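PDB 6HHE: odorant binding protein OBP69a from Ceratitis capitata, which probably binds and carries small odorant molecules as a secreted member of the PBP/GOBP family of insect odorant-binding proteins. Local coordinates for residues 24-29 and 120-124. Numbering follows the deposited sequence. Where two conformers were deposited one is given.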
loop_
_atom_site.group_PDB
_atom_site.type_symbol
_atom_site.label_atom_id
_atom_site.label_comp_id
_atom_site.label_asym_id
_atom_site.label_seq_id
_atom_site.Cartn_x
_atom_site.Cartn_y
_atom_site.Cartn_z
ATOM N N VAL A 24 -4.460 -4.936 12.620
ATOM C CA VAL A 24 -4.342 -3.476 12.585
ATOM C C VAL A 24 -5.588 -2.848 13.195
ATOM O O VAL A 24 -6.715 -3.355 13.026
ATOM C CB VAL A 24 -4.102 -2.981 11.145
ATOM C CG1 VAL A 24 -5.359 -3.094 10.283
ATOM C CG2 VAL A 24 -3.580 -1.543 11.105
ATOM N N THR A 25 -5.395 -1.763 13.938
ATOM C CA THR A 25 -6.477 -1.091 14.634
ATOM C C THR A 25 -6.658 0.323 14.095
ATOM O O THR A 25 -5.744 0.917 13.492
ATOM C CB THR A 25 -6.244 -1.082 16.145
ATOM O OG1 THR A 25 -4.883 -0.744 16.418
ATOM C CG2 THR A 25 -6.507 -2.447 16.732
ATOM N N GLU A 26 -7.874 0.852 14.270
ATOM C CA GLU A 26 -8.217 2.162 13.712
ATOM C C GLU A 26 -7.314 3.280 14.228
ATOM O O GLU A 26 -7.038 4.228 13.486
ATOM C CB GLU A 26 -9.684 2.488 14.003
ATOM C CG GLU A 26 -10.204 3.820 13.412
ATOM C CD GLU A 26 -10.100 3.923 11.882
ATOM O OE1 GLU A 26 -10.140 5.059 11.346
ATOM O OE2 GLU A 26 -9.983 2.880 11.209
ATOM N N ASP A 27 -6.807 3.181 15.463
ATOM C CA ASP A 27 -5.901 4.208 15.977
ATOM C C ASP A 27 -4.663 4.375 15.106
ATOM O O ASP A 27 -4.159 5.504 14.969
ATOM C CB ASP A 27 -5.508 3.907 17.421
ATOM C CG ASP A 27 -4.759 2.615 17.556
ATOM O OD1 ASP A 27 -5.385 1.576 17.290
ATOM O OD2 ASP A 27 -3.565 2.628 17.919
ATOM N N LEU A 28 -4.186 3.296 14.480
ATOM C CA LEU A 28 -3.021 3.393 13.606
ATOM C C LEU A 28 -3.345 4.151 12.333
ATOM O O LEU A 28 -2.526 4.950 11.858
ATOM C CB LEU A 28 -2.454 2.021 13.274
ATOM C CG LEU A 28 -1.985 1.231 14.497
ATOM C CD1 LEU A 28 -1.500 -0.140 14.140
ATOM C CD2 LEU A 28 -0.884 2.008 15.217
ATOM N N PHE A 29 -4.515 3.899 11.753
ATOM C CA PHE A 29 -4.914 4.651 10.564
ATOM C C PHE A 29 -5.138 6.122 10.892
ATOM O O PHE A 29 -4.695 7.020 10.148
ATOM C CB PHE A 29 -6.188 4.036 9.978
ATOM C CG PHE A 29 -6.008 2.649 9.369
ATOM C CD1 PHE A 29 -4.997 2.360 8.462
ATOM C CD2 PHE A 29 -6.911 1.636 9.697
ATOM C CE1 PHE A 29 -4.893 1.046 7.887
ATOM C CE2 PHE A 29 -6.813 0.349 9.121
ATOM C CZ PHE A 29 -5.804 0.054 8.243
ATOM N N THR A 120 -7.411 6.784 2.753
ATOM C CA THR A 120 -8.761 6.868 3.280
ATOM C C THR A 120 -9.577 5.668 2.803
ATOM O O THR A 120 -10.399 5.129 3.559
ATOM C CB THR A 120 -9.413 8.198 2.900
ATOM O OG1 THR A 120 -8.458 9.268 2.996
ATOM C CG2 THR A 120 -10.490 8.507 3.904
ATOM N N THR A 121 -9.311 5.201 1.590
ATOM C CA THR A 121 -10.046 4.071 1.020
ATOM C C THR A 121 -9.776 2.808 1.811
ATOM O O THR A 121 -10.691 2.200 2.382
ATOM C CB THR A 121 -9.598 3.845 -0.435
ATOM O OG1 THR A 121 -9.921 4.967 -1.259
ATOM C CG2 THR A 121 -10.211 2.582 -1.029
ATOM N N PHE A 122 -8.508 2.401 1.844
ATOM C CA PHE A 122 -8.075 1.201 2.558
ATOM C C PHE A 122 -7.846 1.527 4.033
ATOM O O PHE A 122 -6.731 1.502 4.548
ATOM C CB PHE A 122 -6.825 0.633 1.900
ATOM C CG PHE A 122 -7.063 0.142 0.481
ATOM C CD1 PHE A 122 -7.811 -1.002 0.249
ATOM C CD2 PHE A 122 -6.550 0.820 -0.617
ATOM C CE1 PHE A 122 -8.039 -1.462 -1.046
ATOM C CE2 PHE A 122 -6.783 0.353 -1.914
ATOM C CZ PHE A 122 -7.520 -0.793 -2.118
ATOM N N SER A 123 -8.945 1.887 4.688
ATOM C CA SER A 123 -8.983 2.282 6.084
ATOM C C SER A 123 -10.316 1.853 6.669
ATOM O O SER A 123 -11.322 1.741 5.961
ATOM C CB SER A 123 -8.809 3.799 6.257
ATOM O OG SER A 123 -9.164 4.196 7.567
ATOM N N GLU A 124 -10.314 1.640 7.978
ATOM C CA GLU A 124 -11.458 1.092 8.696
ATOM C C GLU A 124 -12.455 2.193 9.028
ATOM O O GLU A 124 -13.247 2.589 8.178
ATOM C CB GLU A 124 -10.972 0.390 9.968
ATOM C CG GLU A 124 -11.974 -0.465 10.710
ATOM C CD GLU A 124 -11.323 -1.181 11.889
ATOM O OE1 GLU A 124 -10.093 -1.037 12.071
ATOM O OE2 GLU A 124 -12.035 -1.885 12.637
#
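The aromatic side chain of Phe-29 packs against the backbone of Ser-123 where the C-terminal tail of this all-helical PBP/GOBP protein, just past its last helix 112-121, runs by the start of helix 26-35. Ser-123 CA sits over one ring face, 4.2 Å from the Phe-29 centroid and 11° off the normal, a CH-pi contact. A small serine suits this place, since it lets the main chain come down onto the flat ring while OG lies 3.8 Å from Phe-29 CB. In Phe-29, chi1 (-68°) sends the ring toward the tail and chi2 (-50°) turns that face to Ser-123. Phe-122, centre of an inverse gamma turn, redirects the chain after the helix, and its O lies 3.8 Å from Phe-29 CE1.

Farther out, the extended Glu-124 chain carries OE1 to 3.7 Å from Glu-26 N, where the helix start may favour negative charge, though Glu-26 OE2, 4.0 Å from Glu-124 OE1, would oppose it. Glu-26 OE2 also nears Glu-124 CB, but Glu-124 is exposed and poorly ordered, leaving these positions uncertain.

The tail lies between helix 10-22, through Lys-12 hydrogen-bonding Ser-123 O and Ile-19 touching Glu-124, and helix 26-35, whose Phe-29 meets Phe-47 of helix 42-55 edge-to-face.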